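Local atomic coordinates of MgGH51 (Meripilus giganteus, PDB entry 6ZQ1), a protein that probably hydrolyses terminal alpha-L-arabinofuranosidic bonds, as a fungal family GH51 alpha-L-arabinofuranosidase, and is seen here with an arabinose-like iminosugar bound. Residues G230-G235 against G259-V264; E23-S28 against Y479-Q484; F225-G230 against L269-Y274; V289-S294 against V346-E351. All coordinates share one frame; numbering follows the deposited sequence.

Contact 1: residues G230-G235 against G259-V264; sequences GNNLEG and GDWGYV. With EDG (1,4-dideoxy-1,4-imino-L-arabinitol), chain F.
Asn-232 and Asp-260 hold each other beside the sugar pocket of the (beta/alpha)8 barrel, where a short helical turn around 231-234 follows the second barrel strand and meets the loop 259-264. The backbone N of Asp-260 gives its hydrogen to Asn-232 OD1 at 3.0 Å, and the carbonyl group points almost straight at the donor (C=O...N 165°). Asparagine suits the place because its amide serves two partners: ND2 donates to Asn-265 OD1, so both ends are satisfied. With CG swung away from its own backbone N (chi1 -155°), the amide reaches across to the loop. In return, Asp-260 OD2 accepts from Gly-235 N at 3.1 Å, the donor lying well above the carboxylate plane and the bond being bent. The stronger partner of OD2 is Arg-257, in a salt bridge that probably offsets the aspartate's charge. Gly-235 leaves the helical turn with positive phi, a conformation glycine adopts easily. The turn presents its first N-H groups to the pocket. Asn-231 N donates to O3' of the iminosugar at 3.0 Å in a nearly straight bond (170°), whereas Asn-232 N gives its hydrogen to Glu-23 OE1. That same oxygen accepts a second hydrogen bond, from Trp-261 NE1, which helps fix the rotation of the indole. Held in this way, the flat tryptophan brings its edge to the ligand, with O3' in the ring plane 3.4 Å from CZ2.

Contact 2: residues E23-S28 against Y479-Q484; sequences EDINHS and YAPLLQ. With EDG (1,4-dideoxy-1,4-imino-L-arabinitol), chain F.
At the seam of the (beta/alpha)8 barrel, where the first strand lies beside the eighth, the loops after those two strands meet through Asn-26 and Leu-483 at one side of the sugar pocket. Asn-26 ND2 donates to Leu-483 O at 3.1 Å in an almost perfectly straight bond (176°). The acceptor lies in the plane of the asparagine amide, and the other end of that amide is used too, OD1 accepting from Gln-490 N. Asn-26 and His-27 both take left-handed helical backbone angles, a conformation that asparagine in particular tolerates well, and the tight bend carries Ser-28 back toward strand 483-485. There its CB rests against Leu-483 CB at 3.5 Å. A small polar residue is fitting here, since OG lies between the backbone N and the carbonyl carbon (chi1 58°) and can reach back to donate to Glu-23 O at 2.6 Å, in the carbonyl plane and on a lone pair, bracing the bend. Nearer the ligand the contact turns apolar. Ile-25 CG2 meets Pro-481 CB at 4.1 Å, the two side chains crossing obliquely. The peptide before Pro-481 is cis, and the proline also reaches the iminosugar, its CG 3.7 Å from O5'. Glu-23 starts this loop and sends its stretched-out side chain into the pocket. The O3' hydroxyl of the iminosugar donates to its OE2 over 2.6 Å.

Contact 3: residues F225-G230 against L269-Y274; sequences FRFPGG and LGLLEY. With EDG (1,4-dideoxy-1,4-imino-L-arabinitol), chain F.
A beta-alpha-beta crossover of the (beta/alpha)8 barrel brings Phe-227 of the second strand against Tyr-274 in the first turn of the following helix, in the hydrophobic layer between barrel and helices. The two side chains run past each other in opposite directions, and Phe-227 CD2 sits over the centre of one tyrosine face, 3.6 Å from Tyr-274 CG. The rings are neither parallel nor perpendicular: their planes meet at 40° with centroids 4.7 Å apart. Leu-269 CG lies against the opposite face of the tyrosine, displaced toward the rim. Phe-227 has its ring between its own backbone N and carbonyl carbon (chi1 83°), which sets the far edge toward Leu-271; there Leu-271 CD1 lies in the ring plane, 3.7 Å from Phe-227 CE2. Two residues back, Phe-225 points the same way and its CE1 meets Tyr-274 CD1 at 3.8 Å. Large flat residues suit these positions because they bridge the wide gap between strand and helix. Gly-270 is the N-cap. Its N accepts no side-chain partner of its own making but donates to Glu-273 OE1 at 2.8 Å, one half of a capping box; glycine has no side chain to supply the other. Beyond the strand, cis peptides before Pro-228 and Gly-230 turn the chain toward the iminosugar. Phe-278, one turn further along helix 271-281, packs on both phenylalanines, while strands 20-21 and 284-289 flank strand 224-227 in the barrel wall.

Contact 4: residues V289-S294 against V346-E351; sequences VWAGYS and VEVGNE. With EDG (1,4-dideoxy-1,4-imino-L-arabinitol), chain F.
Val-289 bonds to the neighbouring strand through both of its backbone polar atoms. Its N donates to Glu-347 O at 2.9 Å, and its O accepts from Gly-349 N at 2.8 Å; both carbonyls aim nearly straight at their donors, though the second N-H is bent away (138°). This parallel bridge pairs Val-289 with Val-348, whose side chains leave the sheet on one face. Val-289 CG2 also meets Val-346 CG1 at 4.0 Å, the two side chains crossing at about a right angle, and Ala-291 CB touches Val-348 CG1 at 3.8 Å. The small alanine matters, as its CB also rests 3.7 Å from Gly-349 N and CA, a close approach suited to the glycine, whose phi is positive. Val-289 ends the third strand of the (beta/alpha)8 barrel and 346-348 belong to the fourth; the branched valines fill the layer beneath helices 306-320 and 359-373. Glu-347 points to the barrel interior and pairs with Arg-226 in a salt bridge. Past the strand end comes the Asn-Glu pair characteristic of clan GH-A glycosidases. With CG opposite the backbone N (chi1 178°), Asn-350 extends into the pocket, and its ND2 donates to O2' of the iminosugar at 3.0 Å (159°). The other hydrogen of this amide goes to Glu-234 OE2, while weak bonds from Arg-226 and Gly-230 N reach OD1. Glu-351 brings OE2 to 3.3 Å from the ligand's C1', and His-400 ND1 is hydrogen-bonded to that oxygen.

From the N terminus, 23-28 opens contact 2 just after the first barrel strand, and this contact closes only at 479-484, at the end of the eighth, so its long loop encloses the other three. Within it, contact 3 opens at the second strand, and contact 1 opens at the shared Gly-230. Contact 1 closes first, at 259-264, and contact 3 then closes at 269-274 on the next helix, making one loop within another. Contact 4 follows in series, joining the ends of strands three and four. None cross. Together they tie the barrel's seam, its wall and a packed helix to one pocket, all four having residues near the iminosugar.

Contact 1: residues G230-G235 against G259-V264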
# COMPACT_ATOMS: atom_id res chain seq x y z
N GLY A 230 -0.92 4.92 9.50
CA GLY A 230 -2.24 4.36 9.34
C GLY A 230 -2.72 3.56 10.54
O GLY A 230 -1.86 3.15 11.41
N ASN A 231 -4.02 3.32 10.61
CA ASN A 231 -4.66 2.59 11.74
C ASN A 231 -4.02 1.20 11.88
O ASN A 231 -3.96 0.72 13.00
CB ASN A 231 -6.16 2.43 11.58
CG ASN A 231 -6.89 3.69 11.98
OD1 ASN A 231 -6.26 4.72 12.22
ND2 ASN A 231 -8.21 3.60 12.03
N ASN A 232 -3.51 0.59 10.80
CA ASN A 232 -3.01 -0.80 10.87
C ASN A 232 -1.70 -0.85 11.67
O ASN A 232 -1.30 -1.99 12.11
CB ASN A 232 -2.93 -1.47 9.50
CG ASN A 232 -3.02 -2.97 9.56
OD1 ASN A 232 -3.98 -3.49 10.13
ND2 ASN A 232 -1.95 -3.67 9.10
N LEU A 233 -1.10 0.31 11.98
CA LEU A 233 0.08 0.39 12.89
C LEU A 233 -0.35 0.12 14.34
O LEU A 233 0.39 -0.56 15.08
CB LEU A 233 0.73 1.76 12.79
CG LEU A 233 1.81 2.06 13.81
CD1 LEU A 233 3.08 1.26 13.46
CD2 LEU A 233 2.08 3.54 13.88
N GLU A 234 -1.51 0.65 14.73
CA GLU A 234 -1.84 0.91 16.16
C GLU A 234 -2.31 -0.34 16.89
O GLU A 234 -2.05 -0.44 18.09
CB GLU A 234 -2.90 2.00 16.19
CG GLU A 234 -2.31 3.35 15.83
CD GLU A 234 -3.39 4.43 15.69
OE1 GLU A 234 -3.59 5.15 16.64
OE2 GLU A 234 -3.97 4.54 14.61
N GLY A 235 -3.03 -1.26 16.24
CA GLY A 235 -3.68 -2.37 16.95
C GLY A 235 -4.93 -1.90 17.64
O GLY A 235 -5.14 -0.65 17.72
N GLY A 259 -5.19 -7.47 12.36
CA GLY A 259 -5.03 -6.10 11.89
C GLY A 259 -6.26 -5.28 12.31
O GLY A 259 -7.11 -5.80 13.05
N ASP A 260 -6.34 -4.06 11.82
CA ASP A 260 -7.32 -3.05 12.32
C ASP A 260 -8.44 -2.87 11.30
O ASP A 260 -9.29 -1.89 11.46
CB ASP A 260 -6.50 -1.84 12.74
CG ASP A 260 -5.56 -2.25 13.88
OD1 ASP A 260 -6.07 -2.63 14.98
OD2 ASP A 260 -4.35 -2.29 13.64
N TRP A 261 -8.59 -3.80 10.36
CA TRP A 261 -9.62 -3.65 9.30
C TRP A 261 -10.42 -4.94 9.11
O TRP A 261 -11.00 -5.13 8.03
CB TRP A 261 -8.97 -3.11 8.02
CG TRP A 261 -8.40 -1.74 8.18
CD1 TRP A 261 -7.08 -1.37 8.23
CD2 TRP A 261 -9.15 -0.52 8.29
NE1 TRP A 261 -6.97 -0.02 8.38
CE2 TRP A 261 -8.22 0.53 8.40
CE3 TRP A 261 -10.51 -0.23 8.27
CZ2 TRP A 261 -8.60 1.86 8.53
CZ3 TRP A 261 -10.89 1.08 8.39
CH2 TRP A 261 -9.96 2.11 8.53
N GLY A 262 -10.52 -5.76 10.16
CA GLY A 262 -11.46 -6.89 10.24
C GLY A 262 -10.81 -8.21 9.88
O GLY A 262 -11.54 -9.18 9.89
N TYR A 263 -9.50 -8.26 9.56
CA TYR A 263 -8.89 -9.53 9.10
C TYR A 263 -7.49 -9.71 9.67
O TYR A 263 -6.80 -8.74 10.01
CB TYR A 263 -8.89 -9.62 7.57
CG TYR A 263 -8.19 -8.50 6.83
CD1 TYR A 263 -6.84 -8.54 6.54
CD2 TYR A 263 -8.89 -7.39 6.39
CE1 TYR A 263 -6.21 -7.52 5.81
CE2 TYR A 263 -8.27 -6.35 5.72
CZ TYR A 263 -6.93 -6.41 5.38
OH TYR A 263 -6.38 -5.37 4.66
N VAL A 264 -7.10 -10.97 9.73
CA VAL A 264 -5.74 -11.41 10.13
C VAL A 264 -4.73 -10.96 9.07
O VAL A 264 -4.99 -11.14 7.89
CB VAL A 264 -5.70 -12.92 10.37
CG1 VAL A 264 -4.26 -13.42 10.64
CG2 VAL A 264 -6.66 -13.30 11.51
O2' EDG F . -4.96 6.92 9.67
C2' EDG F . -6.22 6.39 9.34
C1' EDG F . -7.22 7.50 8.99
N4' EDG F . -7.71 7.12 7.67
C3' EDG F . -6.17 5.45 8.12
O3' EDG F . -6.00 4.09 8.56
C4' EDG F . -7.53 5.67 7.45
C5' EDG F . -7.61 5.20 6.00
O5' EDG F . -6.67 5.86 5.16

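Contact 2: residues E23-S28 against Y479-Q484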
# COMPACT_ATOMS: atom_id res chain seq x y z
N GLU A 23 -0.99 1.10 4.17
CA GLU A 23 -1.28 0.16 5.27
C GLU A 23 -2.01 -1.01 4.64
O GLU A 23 -2.50 -0.88 3.50
CB GLU A 23 -2.08 0.83 6.37
CG GLU A 23 -3.49 1.09 5.96
CD GLU A 23 -4.34 1.78 7.00
OE1 GLU A 23 -4.41 1.30 8.17
OE2 GLU A 23 -5.00 2.76 6.62
N ASP A 24 -2.05 -2.15 5.32
CA ASP A 24 -2.89 -3.30 4.91
C ASP A 24 -4.34 -2.95 5.27
O ASP A 24 -4.72 -3.13 6.44
CB ASP A 24 -2.45 -4.59 5.59
CG ASP A 24 -2.86 -5.79 4.75
OD1 ASP A 24 -3.89 -5.67 4.06
OD2 ASP A 24 -2.10 -6.81 4.68
N ILE A 25 -5.06 -2.43 4.28
CA ILE A 25 -6.51 -2.04 4.33
C ILE A 25 -7.13 -2.51 3.01
O ILE A 25 -6.40 -2.49 1.99
CB ILE A 25 -6.68 -0.53 4.53
CG1 ILE A 25 -8.16 -0.13 4.68
CG2 ILE A 25 -5.99 0.27 3.45
CD1 ILE A 25 -8.37 1.33 5.04
N ASN A 26 -8.40 -2.94 3.00
CA ASN A 26 -9.08 -3.45 1.78
C ASN A 26 -8.23 -4.59 1.16
O ASN A 26 -8.17 -4.67 -0.07
CB ASN A 26 -9.21 -2.36 0.71
CG ASN A 26 -9.78 -1.04 1.18
OD1 ASN A 26 -10.78 -1.04 1.91
ND2 ASN A 26 -9.20 0.06 0.73
N HIS A 27 -7.53 -5.40 1.96
CA HIS A 27 -6.60 -6.46 1.46
C HIS A 27 -5.60 -5.88 0.45
O HIS A 27 -5.37 -6.51 -0.63
CB HIS A 27 -7.38 -7.67 0.90
CG HIS A 27 -7.87 -8.55 2.00
ND1 HIS A 27 -7.08 -9.52 2.57
CD2 HIS A 27 -9.00 -8.52 2.73
CE1 HIS A 27 -7.75 -10.10 3.55
NE2 HIS A 27 -8.93 -9.52 3.65
N SER A 28 -4.95 -4.77 0.83
CA SER A 28 -3.94 -4.10 0.01
C SER A 28 -2.61 -4.84 0.21
O SER A 28 -1.72 -4.66 -0.61
CB SER A 28 -3.77 -2.67 0.39
OG SER A 28 -3.43 -2.59 1.76
N TYR A 479 -2.05 10.68 -1.33
CA TYR A 479 -3.46 10.23 -1.37
C TYR A 479 -3.60 9.02 -0.44
O TYR A 479 -2.61 8.17 -0.25
CB TYR A 479 -3.87 9.86 -2.80
CG TYR A 479 -5.33 9.57 -3.03
CD1 TYR A 479 -5.89 8.33 -2.73
CD2 TYR A 479 -6.15 10.54 -3.59
CE1 TYR A 479 -7.23 8.08 -2.98
CE2 TYR A 479 -7.47 10.29 -3.88
CZ TYR A 479 -8.03 9.07 -3.54
OH TYR A 479 -9.34 8.77 -3.77
N ALA A 480 -4.76 8.88 0.16
CA ALA A 480 -5.08 7.63 0.90
C ALA A 480 -6.55 7.29 0.82
O ALA A 480 -7.39 8.21 0.76
CB ALA A 480 -4.61 7.73 2.34
N PRO A 481 -6.93 5.99 0.87
CA PRO A 481 -5.99 4.87 0.78
C PRO A 481 -5.48 4.61 -0.65
O PRO A 481 -6.10 4.98 -1.63
CB PRO A 481 -6.82 3.68 1.29
CG PRO A 481 -8.00 4.31 2.02
CD PRO A 481 -8.28 5.52 1.15
N LEU A 482 -4.37 3.89 -0.75
CA LEU A 482 -3.71 3.61 -2.04
C LEU A 482 -4.47 2.52 -2.83
O LEU A 482 -4.61 2.68 -4.02
CB LEU A 482 -2.27 3.19 -1.70
CG LEU A 482 -1.36 2.87 -2.86
CD1 LEU A 482 -1.16 4.07 -3.78
CD2 LEU A 482 -0.01 2.37 -2.36
N LEU A 483 -4.82 1.41 -2.20
CA LEU A 483 -5.14 0.11 -2.86
C LEU A 483 -6.44 -0.45 -2.33
O LEU A 483 -6.71 -0.29 -1.13
CB LEU A 483 -4.00 -0.89 -2.62
CG LEU A 483 -2.77 -0.71 -3.49
CD1 LEU A 483 -1.67 -1.64 -3.04
CD2 LEU A 483 -3.05 -0.94 -4.97
N GLN A 484 -7.18 -1.15 -3.18
CA GLN A 484 -8.52 -1.70 -2.89
C GLN A 484 -8.73 -3.03 -3.61
O GLN A 484 -8.89 -3.01 -4.84
CB GLN A 484 -9.61 -0.71 -3.32
CG GLN A 484 -11.01 -1.30 -3.21
CD GLN A 484 -12.06 -0.43 -3.83
OE1 GLN A 484 -11.77 0.37 -4.73
NE2 GLN A 484 -13.31 -0.70 -3.49
O2' EDG F . -4.96 6.92 9.67
C2' EDG F . -6.22 6.39 9.34
C1' EDG F . -7.22 7.50 8.99
N4' EDG F . -7.71 7.12 7.67
C3' EDG F . -6.17 5.45 8.12
O3' EDG F . -6.00 4.09 8.56
C4' EDG F . -7.53 5.67 7.45
C5' EDG F . -7.61 5.20 6.00
O5' EDG F . -6.67 5.86 5.16

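Contact 3: residues F225-G230 against L269-Y274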
# COMPACT_ATOMS: atom_id res chain seq x y z
N PHE A 225 7.38 6.25 0.39
CA PHE A 225 6.36 5.29 0.83
C PHE A 225 6.18 5.36 2.35
O PHE A 225 7.10 4.98 3.11
CB PHE A 225 6.82 3.91 0.38
CG PHE A 225 5.79 2.82 0.38
CD1 PHE A 225 5.55 2.07 1.51
CD2 PHE A 225 5.18 2.44 -0.81
CE1 PHE A 225 4.68 0.98 1.46
CE2 PHE A 225 4.30 1.36 -0.86
CZ PHE A 225 4.07 0.63 0.28
N ARG A 226 5.05 5.90 2.79
CA ARG A 226 4.67 5.98 4.23
C ARG A 226 4.05 4.64 4.66
O ARG A 226 3.18 4.13 3.94
CB ARG A 226 3.67 7.12 4.46
CG ARG A 226 3.27 7.32 5.91
CD ARG A 226 1.97 8.11 6.00
NE ARG A 226 1.54 8.21 7.37
CZ ARG A 226 0.26 8.28 7.80
NH1 ARG A 226 -0.75 8.29 6.93
NH2 ARG A 226 0.03 8.31 9.10
N PHE A 227 4.58 4.02 5.71
CA PHE A 227 4.17 2.67 6.17
C PHE A 227 4.63 2.47 7.62
O PHE A 227 5.46 3.24 8.10
CB PHE A 227 4.78 1.62 5.25
CG PHE A 227 6.19 1.30 5.65
CD1 PHE A 227 7.18 2.26 5.49
CD2 PHE A 227 6.51 0.07 6.18
CE1 PHE A 227 8.48 1.97 5.88
CE2 PHE A 227 7.82 -0.22 6.53
CZ PHE A 227 8.79 0.74 6.39
N PRO A 228 4.14 1.44 8.35
CA PRO A 228 3.06 0.56 7.90
C PRO A 228 1.62 0.96 8.26
O PRO A 228 0.76 0.13 8.10
CB PRO A 228 3.44 -0.73 8.60
CG PRO A 228 3.93 -0.25 9.95
CD PRO A 228 4.75 0.97 9.61
N GLY A 229 1.41 2.21 8.62
CA GLY A 229 0.05 2.80 8.78
C GLY A 229 0.19 4.16 9.40
O GLY A 229 1.29 4.53 9.81
N GLY A 230 -0.92 4.92 9.50
CA GLY A 230 -2.24 4.36 9.34
C GLY A 230 -2.72 3.56 10.54
O GLY A 230 -1.86 3.15 11.41
N LEU A 269 4.14 -9.80 4.25
CA LEU A 269 4.62 -8.47 3.82
C LEU A 269 5.22 -7.80 5.05
O LEU A 269 4.51 -7.06 5.77
CB LEU A 269 3.46 -7.65 3.21
CG LEU A 269 3.82 -6.22 2.77
CD1 LEU A 269 5.02 -6.20 1.85
CD2 LEU A 269 2.65 -5.59 2.06
N GLY A 270 6.52 -8.06 5.31
CA GLY A 270 7.20 -7.56 6.50
C GLY A 270 8.26 -6.51 6.19
O GLY A 270 8.37 -6.04 5.03
N LEU A 271 8.95 -6.06 7.24
CA LEU A 271 9.78 -4.85 7.17
C LEU A 271 10.81 -5.01 6.03
O LEU A 271 10.99 -4.07 5.27
CB LEU A 271 10.40 -4.59 8.54
CG LEU A 271 11.33 -3.38 8.62
CD1 LEU A 271 10.66 -2.13 8.04
CD2 LEU A 271 11.77 -3.10 10.03
N LEU A 272 11.45 -6.18 5.88
CA LEU A 272 12.48 -6.34 4.83
C LEU A 272 11.85 -6.32 3.42
O LEU A 272 12.45 -5.72 2.52
CB LEU A 272 13.30 -7.62 5.07
CG LEU A 272 14.52 -7.75 4.15
CD1 LEU A 272 15.53 -6.66 4.39
CD2 LEU A 272 15.20 -9.08 4.38
N GLU A 273 10.70 -6.93 3.20
CA GLU A 273 10.04 -6.89 1.89
C GLU A 273 9.62 -5.43 1.58
O GLU A 273 9.76 -5.01 0.44
CB GLU A 273 8.81 -7.80 1.84
CG GLU A 273 9.12 -9.26 2.02
CD GLU A 273 9.35 -9.78 3.44
OE1 GLU A 273 8.91 -9.13 4.42
OE2 GLU A 273 9.97 -10.86 3.54
N TYR A 274 9.16 -4.66 2.56
CA TYR A 274 8.90 -3.20 2.35
C TYR A 274 10.18 -2.52 1.83
O TYR A 274 10.18 -1.86 0.77
CB TYR A 274 8.42 -2.54 3.63
CG TYR A 274 6.96 -2.74 3.97
CD1 TYR A 274 5.98 -2.18 3.18
CD2 TYR A 274 6.55 -3.40 5.12
CE1 TYR A 274 4.64 -2.32 3.48
CE2 TYR A 274 5.21 -3.54 5.44
CZ TYR A 274 4.24 -2.99 4.63
OH TYR A 274 2.92 -3.07 4.97
O2' EDG F . -4.96 6.92 9.67
C2' EDG F . -6.22 6.39 9.34
C1' EDG F . -7.22 7.50 8.99
N4' EDG F . -7.71 7.12 7.67
C3' EDG F . -6.17 5.45 8.12
O3' EDG F . -6.00 4.09 8.56
C4' EDG F . -7.53 5.67 7.45
C5' EDG F . -7.61 5.20 6.00
O5' EDG F . -6.67 5.86 5.16

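Contact 4: residues V289-S294 against V346-E351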
# COMPACT_ATOMS: atom_id res chain seq x y z
N VAL A 289 6.55 4.49 13.77
CA VAL A 289 6.74 3.67 14.99
C VAL A 289 5.50 3.83 15.87
O VAL A 289 4.89 4.95 15.91
CB VAL A 289 8.03 4.06 15.73
CG1 VAL A 289 9.21 3.76 14.83
CG2 VAL A 289 8.04 5.51 16.21
N TRP A 290 5.08 2.73 16.45
CA TRP A 290 4.03 2.67 17.49
C TRP A 290 4.44 3.55 18.68
O TRP A 290 5.60 3.47 19.15
CB TRP A 290 3.79 1.22 17.89
CG TRP A 290 2.51 1.03 18.64
CD1 TRP A 290 1.26 0.92 18.11
CD2 TRP A 290 2.37 0.92 20.06
NE1 TRP A 290 0.35 0.78 19.12
CE2 TRP A 290 1.01 0.71 20.31
CE3 TRP A 290 3.28 0.91 21.12
CZ2 TRP A 290 0.53 0.56 21.61
CZ3 TRP A 290 2.82 0.68 22.39
CH2 TRP A 290 1.46 0.50 22.63
N ALA A 291 3.51 4.32 19.22
CA ALA A 291 3.85 5.38 20.19
C ALA A 291 2.98 5.30 21.46
O ALA A 291 2.90 6.34 22.15
CB ALA A 291 3.75 6.69 19.48
N GLY A 292 2.47 4.12 21.81
CA GLY A 292 1.85 3.83 23.12
C GLY A 292 0.36 4.17 23.13
O GLY A 292 -0.18 4.31 24.22
N TYR A 293 -0.27 4.25 21.97
CA TYR A 293 -1.76 4.29 21.86
C TYR A 293 -2.23 3.18 20.91
O TYR A 293 -1.60 2.89 19.83
CB TYR A 293 -2.21 5.67 21.41
CG TYR A 293 -3.69 5.80 21.18
CD1 TYR A 293 -4.58 5.82 22.24
CD2 TYR A 293 -4.20 5.90 19.90
CE1 TYR A 293 -5.94 5.96 22.02
CE2 TYR A 293 -5.56 6.02 19.67
CZ TYR A 293 -6.44 6.04 20.73
OH TYR A 293 -7.80 6.18 20.50
N SER A 294 -3.39 2.59 21.25
CA SER A 294 -4.07 1.58 20.40
C SER A 294 -5.54 1.96 20.28
O SER A 294 -6.01 2.77 21.12
CB SER A 294 -3.86 0.18 20.90
OG SER A 294 -4.37 -0.01 22.21
N VAL A 346 10.78 9.64 10.32
CA VAL A 346 10.04 8.70 11.20
C VAL A 346 8.82 9.41 11.78
O VAL A 346 8.99 10.53 12.33
CB VAL A 346 10.92 8.09 12.31
CG1 VAL A 346 10.06 7.42 13.39
CG2 VAL A 346 11.90 7.11 11.70
N GLU A 347 7.66 8.77 11.64
CA GLU A 347 6.38 9.30 12.18
C GLU A 347 6.15 8.62 13.55
O GLU A 347 6.27 7.35 13.66
CB GLU A 347 5.27 9.06 11.16
CG GLU A 347 3.95 9.77 11.46
CD GLU A 347 3.03 9.96 10.30
OE1 GLU A 347 3.42 9.55 9.19
OE2 GLU A 347 1.89 10.52 10.49
N VAL A 348 5.79 9.43 14.54
CA VAL A 348 5.60 8.97 15.95
C VAL A 348 4.11 8.75 16.16
O VAL A 348 3.36 9.76 16.44
CB VAL A 348 6.25 9.94 16.96
CG1 VAL A 348 6.04 9.47 18.40
CG2 VAL A 348 7.74 10.12 16.67
N GLY A 349 3.71 7.50 15.92
CA GLY A 349 2.34 6.98 16.05
C GLY A 349 1.55 7.23 14.78
O GLY A 349 2.13 7.50 13.71
N ASN A 350 0.24 7.20 14.91
CA ASN A 350 -0.69 7.56 13.82
C ASN A 350 -1.87 8.30 14.44
O ASN A 350 -2.46 7.75 15.41
CB ASN A 350 -1.24 6.31 13.13
CG ASN A 350 -2.22 6.63 12.03
OD1 ASN A 350 -1.83 7.29 11.07
ND2 ASN A 350 -3.48 6.20 12.19
N GLU A 351 -2.22 9.45 13.90
CA GLU A 351 -3.44 10.21 14.28
C GLU A 351 -3.57 10.24 15.81
O GLU A 351 -4.65 9.85 16.33
CB GLU A 351 -4.68 9.58 13.62
CG GLU A 351 -4.68 9.73 12.11
CD GLU A 351 -6.06 9.70 11.44
OE1 GLU A 351 -6.96 8.99 11.96
OE2 GLU A 351 -6.19 10.31 10.34
O2' EDG F . -4.96 6.92 9.67
C2' EDG F . -6.22 6.39 9.34
C1' EDG F . -7.22 7.50 8.99
N4' EDG F . -7.71 7.12 7.67
C3' EDG F . -6.17 5.45 8.12
O3' EDG F . -6.00 4.09 8.56
C4' EDG F . -7.53 5.67 7.45
C5' EDG F . -7.61 5.20 6.00
O5' EDG F . -6.67 5.86 5.16